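Local coordinates for coenzyme PQQ synthesis protein B (Methylobacterium extorquens, PDB 4Z7R), which is a zinc-binding protein of the metallo-beta-lactamase superfamily that may take part in transporting pyrroloquinoline quinone or its precursor to the periplasm, at residues G96-R101 / F124-A129; I81-L86 / T107-P112. All blocks are in the same frame, centred on the assembly; numbering follows the deposited sequence.

Interaction 1: residues G96-R101 / F124-A129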
ATOM      1  N   GLY A  96      -1.546  -5.783   1.697  0.99 11.19           N
ATOM      2  CA  GLY A  96      -2.453  -5.531   0.591  1.00 10.65           C
ATOM      3  C   GLY A  96      -3.873  -6.028   0.790  0.89 10.88           C
ATOM      4  O   GLY A  96      -4.799  -5.569   0.116  0.94 11.12           O
ATOM      5  N   LEU A  97      -4.048  -6.967   1.712  1.00 11.29           N
ATOM      6  CA  LEU A  97      -5.367  -7.529   1.983  0.84 12.31           C
ATOM      7  C   LEU A  97      -6.328  -6.447   2.468  0.94 11.64           C
ATOM      8  O   LEU A  97      -7.531  -6.523   2.227  0.99 11.73           O
ATOM      9  CB  LEU A  97      -5.271  -8.654   3.012  0.95 12.96           C
ATOM     10  CG  LEU A  97      -4.487  -9.898   2.586  0.88 12.73           C
ATOM     11  CD1 LEU A  97      -4.365 -10.878   3.744  0.89 13.12           C
ATOM     12  CD2 LEU A  97      -5.141 -10.563   1.388  1.00 11.07           C
ATOM     13  N   LEU A  98      -5.789  -5.435   3.143  1.00 10.63           N
ATOM     14  CA  LEU A  98      -6.602  -4.335   3.658  0.94 10.83           C
ATOM     15  C   LEU A  98      -7.236  -3.513   2.537  0.84 10.61           C
ATOM     16  O   LEU A  98      -8.218  -2.804   2.756  0.91 10.86           O
ATOM     17  CB  LEU A  98      -5.756  -3.425   4.552  1.00 11.40           C
ATOM     18  CG  LEU A  98      -5.176  -4.067   5.812  0.96 11.63           C
ATOM     19  CD1 LEU A  98      -4.367  -3.053   6.616  0.99 11.68           C
ATOM     20  CD2 LEU A  98      -6.284  -4.666   6.662  0.86 12.23           C
ATOM     21  N   THR A  99      -6.662  -3.609   1.342  0.93 10.19           N
ATOM     22  CA  THR A  99      -7.176  -2.908   0.169  1.00  9.78           C
ATOM     23  C   THR A  99      -8.320  -3.691  -0.483  0.49  9.96           C
ATOM     24  O   THR A  99      -9.233  -3.112  -1.074  0.92 10.16           O
ATOM     25  CB  THR A  99      -6.037  -2.658  -0.853  1.00 11.26           C
ATOM     26  OG1 THR A  99      -5.255  -1.538  -0.427  0.90 11.72           O
ATOM     27  CG2 THR A  99      -6.572  -2.386  -2.253  1.00 11.16           C
ATOM     28  N   LEU A 100      -8.291  -5.011  -0.335  1.00 10.02           N
ATOM     29  CA  LEU A 100      -9.263  -5.879  -1.000  0.72 11.47           C
ATOM     30  C   LEU A 100     -10.546  -6.036  -0.182  0.88 12.31           C
ATOM     31  O   LEU A 100     -10.976  -7.155   0.104  0.79 12.81           O
ATOM     32  CB  LEU A 100      -8.640  -7.249  -1.270  1.00 11.86           C
ATOM     33  CG  LEU A 100      -7.304  -7.211  -2.016  0.62 11.70           C
ATOM     34  CD1 LEU A 100      -6.712  -8.603  -2.151  0.84 11.98           C
ATOM     35  CD2 LEU A 100      -7.469  -6.555  -3.381  1.00 11.22           C
ATOM     36  N   ARG A 101     -11.160  -4.913   0.182  0.67 12.42           N
ATOM     37  CA  ARG A 101     -12.180  -4.913   1.229  0.68 12.69           C
ATOM     38  C   ARG A 101     -13.609  -4.566   0.794  0.85 12.62           C
ATOM     39  O   ARG A 101     -14.560  -4.871   1.512  0.84 12.95           O
ATOM     40  CB  ARG A 101     -11.762  -3.945   2.336  1.00 13.31           C
ATOM     41  CG  ARG A 101     -11.642  -2.502   1.882  1.00 12.94           C
ATOM     42  CD  ARG A 101     -11.236  -1.587   3.030  1.00 12.14           C
ATOM     43  NE  ARG A 101     -11.201  -0.184   2.623  0.82 11.75           N
ATOM     44  CZ  ARG A 101     -10.136   0.424   2.111  0.92 11.30           C
ATOM     45  NH1 ARG A 101     -10.204   1.700   1.762  0.85 11.19           N
ATOM     46  NH2 ARG A 101      -9.000  -0.243   1.949  0.81 10.99           N
ATOM     47  N   PHE A 124      -7.905  -6.932   9.773  1.00 15.64           N
ATOM     48  CA  PHE A 124      -8.159  -7.694   8.551  1.00 15.21           C
ATOM     49  C   PHE A 124      -9.607  -8.178   8.429  0.80 15.48           C
ATOM     50  O   PHE A 124      -9.954  -8.859   7.463  1.00 16.19           O
ATOM     51  CB  PHE A 124      -7.204  -8.891   8.462  1.00 15.05           C
ATOM     52  CG  PHE A 124      -5.781  -8.507   8.172  1.00 15.23           C
ATOM     53  CD1 PHE A 124      -5.389  -8.171   6.885  0.91 15.55           C
ATOM     54  CD2 PHE A 124      -4.836  -8.479   9.184  0.78 15.96           C
ATOM     55  CE1 PHE A 124      -4.080  -7.810   6.614  1.00 15.46           C
ATOM     56  CE2 PHE A 124      -3.526  -8.120   8.921  0.95 15.90           C
ATOM     57  CZ  PHE A 124      -3.148  -7.784   7.633  0.71 15.60           C
ATOM     58  N   ASP A 125     -10.452  -7.833   9.399  1.00 15.13           N
ATOM     59  CA  ASP A 125     -11.876  -8.155   9.299  0.77 15.49           C
ATOM     60  C   ASP A 125     -12.575  -7.341   8.207  0.83 15.22           C
ATOM     61  O   ASP A 125     -13.740  -7.589   7.896  0.94 15.25           O
ATOM     62  CB  ASP A 125     -12.587  -7.926  10.639  0.84 15.80           C
ATOM     63  CG  ASP A 125     -12.180  -8.935  11.703  0.72 15.76           C
ATOM     64  OD1 ASP A 125     -11.431  -9.881  11.386  0.70 16.01           O
ATOM     65  OD2 ASP A 125     -12.621  -8.785  12.862  0.65 15.58           O
ATOM     66  N   VAL A 126     -11.861  -6.387   7.615  0.97 14.97           N
ATOM     67  CA  VAL A 126     -12.386  -5.650   6.470  0.79 15.39           C
ATOM     68  C   VAL A 126     -12.626  -6.583   5.283  0.95 15.76           C
ATOM     69  O   VAL A 126     -13.397  -6.260   4.380  0.85 16.03           O
ATOM     70  CB  VAL A 126     -11.448  -4.504   6.044  1.00 14.96           C
ATOM     71  CG1 VAL A 126     -11.324  -3.473   7.160  0.96 15.32           C
ATOM     72  CG2 VAL A 126     -10.081  -5.048   5.638  0.91 14.79           C
ATOM     73  N   MET A 127     -11.961  -7.737   5.284  0.92 15.86           N
ATOM     74  CA  MET A 127     -12.352  -8.839   4.411  0.99 16.50           C
ATOM     75  C   MET A 127     -13.525  -9.549   5.070  0.96 16.71           C
ATOM     76  O   MET A 127     -13.332 -10.449   5.887  1.00 16.24           O
ATOM     77  CB  MET A 127     -11.194  -9.813   4.174  1.00 16.88           C
ATOM     78  CG  MET A 127     -10.045  -9.242   3.356  0.93 17.16           C
ATOM     79  SD  MET A 127      -8.706 -10.433   3.141  0.79 14.05           S
ATOM     80  CE  MET A 127      -8.241 -10.730   4.846  1.00 17.93           C
ATOM     81  N   ALA A 128     -14.738  -9.125   4.723  0.96 17.79           N
ATOM     82  CA  ALA A 128     -15.945  -9.562   5.417  1.00 18.46           C
ATOM     83  C   ALA A 128     -16.152 -11.073   5.326  0.95 18.88           C
ATOM     84  O   ALA A 128     -15.913 -11.683   4.285  1.00 18.18           O
ATOM     85  CB  ALA A 128     -17.162  -8.823   4.864  0.92 18.69           C
ATOM     86  N   ALA A 129     -16.587 -11.662   6.437  1.00 19.61           N
ATOM     87  CA  ALA A 129     -16.764 -13.109   6.550  1.00 19.40           C
ATOM     88  C   ALA A 129     -17.829 -13.666   5.604  0.77 19.37           C
ATOM     89  O   ALA A 129     -17.776 -14.834   5.225  0.49 19.11           O
ATOM     90  CB  ALA A 129     -17.102 -13.478   7.991  0.86 19.87           C
TER
HETATM   91  O   HOH W   1     -15.015  -7.672   2.235  1.00 12.44           O
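Leu97 and Leu98, consecutive residues of a 3-10 segment, meet Phe124 on different parts of its ring. The CB of Leu97 lies at the ring edge, near the ring plane, 3.9 Å from Phe124 CE1. Leu98 crosses the aromatic side chain at about a right angle and brings its CD2 methyl to 3.6 Å from Phe124 CD1, an oblique approach. Met127 meets Leu97 from a different direction: its chain runs extended through chi2 and then bends at chi3 (-60°), which places SD 3.9 Å from Leu97 CB and the CE methyl near Leu97 CD1. This is the tight, buried part of the contact, extended by Phe106 and Leu108 of strand 106-110, which also touch Met127.

Toward Arg101 the packing gives way to a partly exposed, wetter margin. Here the CB atoms of Arg101 and Val126 stand 3.8 Å apart, while the carbonyl oxygens of the same two residues, both acceptors, come close without bonding. A water accepts the N-H of Ala128 and lies 2.9 Å from Arg101 O, to which it can donate, although other acceptors compete for its protons. The guanidinium turns back on its own segment: NH2 donates to Leu98 O at 2.8 Å, with the acceptor in the guanidinium plane, and NH1 bonds Gln39 of the second subunit. Val91 of that subunit packs on Leu98 and Val126. Direct contact between the two loops is therefore apolar packing, and the polar link between them runs through a water, while the arginine's polarity serves its own turn and the dimer interface.

Interaction 2: residues I81-L86 / T107-P112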
ATOM      1  N   ILE A  81      -9.454 -10.948 -10.218  1.00 11.10           N
ATOM      2  CA  ILE A  81      -8.830 -11.642  -9.098  0.90 12.23           C
ATOM      3  C   ILE A  81      -9.851 -12.552  -8.427  0.83 13.15           C
ATOM      4  O   ILE A  81     -10.801 -12.081  -7.800  1.00 13.42           O
ATOM      5  CB  ILE A  81      -8.245 -10.654  -8.070  1.00 12.05           C
ATOM      6  CG1 ILE A  81      -7.196  -9.762  -8.735  1.00 11.41           C
ATOM      7  CG2 ILE A  81      -7.632 -11.407  -6.897  0.73 11.90           C
ATOM      8  CD1 ILE A  81      -6.670  -8.655  -7.848  0.87 11.75           C
ATOM      9  N   HIS A  82      -9.649 -13.859  -8.567  1.00 12.98           N
ATOM     10  CA  HIS A  82     -10.572 -14.845  -8.015  0.94 13.09           C
ATOM     11  C   HIS A  82     -10.117 -15.363  -6.661  0.73 11.93           C
ATOM     12  O   HIS A  82     -10.937 -15.772  -5.841  0.75 11.01           O
ATOM     13  CB  HIS A  82     -10.729 -16.027  -8.977  0.89 14.40           C
ATOM     14  CG  HIS A  82     -11.742 -15.804 -10.056  0.74 15.38           C
ATOM     15  ND1 HIS A  82     -11.891 -14.595 -10.700  0.48 15.74           N
ATOM     16  CD2 HIS A  82     -12.655 -16.638 -10.606  0.77 15.78           C
ATOM     17  CE1 HIS A  82     -12.853 -14.694 -11.600  0.91 15.98           C
ATOM     18  NE2 HIS A  82     -13.332 -15.924 -11.563  0.71 15.97           N
ATOM     19  N   ALA A  83      -8.810 -15.350  -6.427  0.85 11.87           N
ATOM     20  CA  ALA A  83      -8.273 -15.894  -5.187  1.00 10.90           C
ATOM     21  C   ALA A  83      -6.941 -15.262  -4.816  0.94  9.63           C
ATOM     22  O   ALA A  83      -6.226 -14.739  -5.669  0.98  9.98           O
ATOM     23  CB  ALA A  83      -8.128 -17.408  -5.299  0.89 11.47           C
ATOM     24  N   VAL A  84      -6.617 -15.307  -3.528  1.00  8.79           N
ATOM     25  CA  VAL A  84      -5.331 -14.821  -3.050  1.00  9.61           C
ATOM     26  C   VAL A  84      -4.667 -15.905  -2.215  0.78 10.46           C
ATOM     27  O   VAL A  84      -5.310 -16.536  -1.373  0.86 10.89           O
ATOM     28  CB  VAL A  84      -5.474 -13.530  -2.215  0.81 10.04           C
ATOM     29  CG1 VAL A  84      -4.108 -13.052  -1.724  0.87 10.17           C
ATOM     30  CG2 VAL A  84      -6.155 -12.448  -3.032  1.00 10.68           C
ATOM     31  N   LEU A  85      -3.390 -16.146  -2.485  0.95 10.57           N
ATOM     32  CA  LEU A  85      -2.602 -17.098  -1.716  0.92 10.88           C
ATOM     33  C   LEU A  85      -1.427 -16.384  -1.048  0.95 10.92           C
ATOM     34  O   LEU A  85      -0.712 -15.619  -1.691  0.92 11.61           O
ATOM     35  CB  LEU A  85      -2.107 -18.238  -2.612  1.00 11.26           C
ATOM     36  CG  LEU A  85      -0.975 -19.114  -2.076  0.71 11.77           C
ATOM     37  CD1 LEU A  85      -1.449 -19.947  -0.894  0.84 12.07           C
ATOM     38  CD2 LEU A  85      -0.427 -20.010  -3.180  0.68 11.83           C
ATOM     39  N   LEU A  86      -1.239 -16.637   0.243  1.00 10.64           N
ATOM     40  CA  LEU A  86      -0.101 -16.089   0.982  1.00  9.84           C
ATOM     41  C   LEU A  86       1.003 -17.124   1.162  0.72 10.96           C
ATOM     42  O   LEU A  86       0.735 -18.253   1.570  1.00 11.40           O
ATOM     43  CB  LEU A  86      -0.547 -15.573   2.350  0.91  9.58           C
ATOM     44  CG  LEU A  86      -1.756 -14.641   2.367  0.78  9.07           C
ATOM     45  CD1 LEU A  86      -2.185 -14.348   3.801  1.00  9.05           C
ATOM     46  CD2 LEU A  86      -1.442 -13.360   1.622  1.00  7.93           C
ATOM     47  N   THR A 107     -11.530 -16.085  -2.520  1.00 13.31           N
ATOM     48  CA  THR A 107     -11.080 -17.016  -1.493  1.00 13.23           C
ATOM     49  C   THR A 107      -9.628 -16.733  -1.121  0.98 13.03           C
ATOM     50  O   THR A 107      -8.754 -16.661  -1.987  0.95 13.40           O
ATOM     51  CB  THR A 107     -11.217 -18.489  -1.937  0.92 13.64           C
ATOM     52  OG1 THR A 107     -12.580 -18.764  -2.288  0.99 13.71           O
ATOM     53  CG2 THR A 107     -10.806 -19.420  -0.807  0.89 14.20           C
ATOM     54  N   LEU A 108      -9.387 -16.553   0.171  1.00 12.40           N
ATOM     55  CA  LEU A 108      -8.043 -16.347   0.686  0.96 12.56           C
ATOM     56  C   LEU A 108      -7.453 -17.665   1.182  0.84 11.50           C
ATOM     57  O   LEU A 108      -8.007 -18.304   2.079  1.00 10.60           O
ATOM     58  CB  LEU A 108      -8.057 -15.305   1.808  1.00 12.67           C
ATOM     59  CG  LEU A 108      -6.738 -15.013   2.521  0.67 13.43           C
ATOM     60  CD1 LEU A 108      -5.703 -14.489   1.536  1.00 13.79           C
ATOM     61  CD2 LEU A 108      -6.969 -14.014   3.642  1.00 13.61           C
ATOM     62  N   TYR A 109      -6.331 -18.063   0.588  1.00 11.45           N
ATOM     63  CA  TYR A 109      -5.657 -19.313   0.931  0.80 13.12           C
ATOM     64  C   TYR A 109      -4.344 -19.082   1.669  0.80 13.44           C
ATOM     65  O   TYR A 109      -3.571 -18.194   1.310  1.00 13.48           O
ATOM     66  CB  TYR A 109      -5.361 -20.138  -0.322  1.00 13.81           C
ATOM     67  CG  TYR A 109      -6.569 -20.595  -1.107  0.68 13.35           C
ATOM     68  CD1 TYR A 109      -7.189 -21.807  -0.826  0.89 13.39           C
ATOM     69  CD2 TYR A 109      -7.065 -19.833  -2.155  0.92 12.87           C
ATOM     70  CE1 TYR A 109      -8.287 -22.237  -1.559  1.00 12.85           C
ATOM     71  CE2 TYR A 109      -8.157 -20.252  -2.893  0.89 12.60           C
ATOM     72  CZ  TYR A 109      -8.764 -21.454  -2.591  0.85 12.49           C
ATOM     73  OH  TYR A 109      -9.853 -21.865  -3.324  1.00 12.10           O
ATOM     74  N   ALA A 110      -4.103 -19.890   2.697  0.94 13.19           N
ATOM     75  CA  ALA A 110      -2.817 -19.911   3.392  0.93 12.88           C
ATOM     76  C   ALA A 110      -2.719 -21.162   4.257  0.67 13.20           C
ATOM     77  O   ALA A 110      -3.702 -21.877   4.437  0.98 14.20           O
ATOM     78  CB  ALA A 110      -2.631 -18.658   4.237  1.00 11.75           C
ATOM     79  N   THR A 111      -1.526 -21.446   4.768  1.00 12.09           N
ATOM     80  CA  THR A 111      -1.368 -22.531   5.729  0.97 12.21           C
ATOM     81  C   THR A 111      -2.142 -22.169   6.996  0.91 11.23           C
ATOM     82  O   THR A 111      -2.432 -20.991   7.218  0.86 10.39           O
ATOM     83  CB  THR A 111       0.110 -22.785   6.060  0.87 12.23           C
ATOM     84  OG1 THR A 111       0.672 -21.620   6.678  1.00 12.04           O
ATOM     85  CG2 THR A 111       0.884 -23.118   4.795  1.00 11.72           C
ATOM     86  N   PRO A 112      -2.491 -23.170   7.826  0.94 11.92           N
ATOM     87  CA  PRO A 112      -3.242 -22.863   9.049  0.89 12.22           C
ATOM     88  C   PRO A 112      -2.542 -21.842   9.946  0.79 12.42           C
ATOM     89  O   PRO A 112      -3.202 -20.963  10.499  0.99 12.87           O
ATOM     90  CB  PRO A 112      -3.339 -24.223   9.745  0.93 12.31           C
ATOM     91  CG  PRO A 112      -3.311 -25.207   8.624  1.00 12.83           C
ATOM     92  CD  PRO A 112      -2.342 -24.625   7.629  0.99 12.46           C
TER
HETATM   93  O   HOH W   2       0.529 -19.762   3.818  1.00 28.54           O
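Tyr109 presents its ring edge to Ala83, with CE2 3.7 Å from the alanine CB, which lies in the ring plane. The CG2 methyl of Thr107, two residues earlier on the same strand, covers one face of the ring, offset toward its rim. Leu85 crosses Tyr109 at about a right angle and touches the base of the side chain, CD1 to Tyr109 CB at 4.0 Å. All four of these side chains project from one face of the sheet, where Phe143 also meets the tyrosine ring.

Val84 and Leu108 occupy the other face. With chi1 at 177°, Leu108 sets CG opposite its own N and beside the carbonyl carbon, and CD1 then leans toward the neighbouring strand, 3.9 Å from Val84 CB; the same methyl also lies 4.0 Å from Leu86 CG. Leu115 of helix 112-119 packs against Leu108 on this side.

The backbones beneath are neighbouring parallel strands, their directions 24° apart, joined through helix 91-94 as a beta-alpha-beta unit of the metallo-beta-lactamase fold. Tyr109 N donates to Val84 O at 2.7 Å, almost straight at the hydrogen (177°). Bonds from Val84 N to Thr107 O and from Leu86 N to Tyr109 O continue the parallel pattern, whereas Thr107 N to His82 O, at 3.4 Å, is weak. The CA of Leu85 adds a C-H...O contact to Tyr109 O, an acceptor already used by Leu86 N.

Beyond the last bridge, Leu86 CB approaches Ala110 CB, and a water spans the diverging chains by donating to Leu86 O and accepting from Thr111 N. Thr111 is the N-cap of helix 112-119.

Overall arrangement
Both contacts are largely buried, but interaction 2 lies within a sheet, its centre about 14 Å from the centre of the chain, whereas interaction 1, whose centre is about 20 Å from that point, joins two loops whose margin meets the second subunit. Direct backbone hydrogen bonds hold the strands of interaction 2; between the loops of interaction 1, apolar packing dominates and a water makes the polar link. Their segments alternate along the chain, and the two centres are about 12 Å apart. Leu108 joins them: its CD2 lies 3.7 Å from Met127 CE. Leu97 likewise packs on Leu86, and Leu100 on Val84, so the loops cover the sheet face carrying Val84 and Leu108.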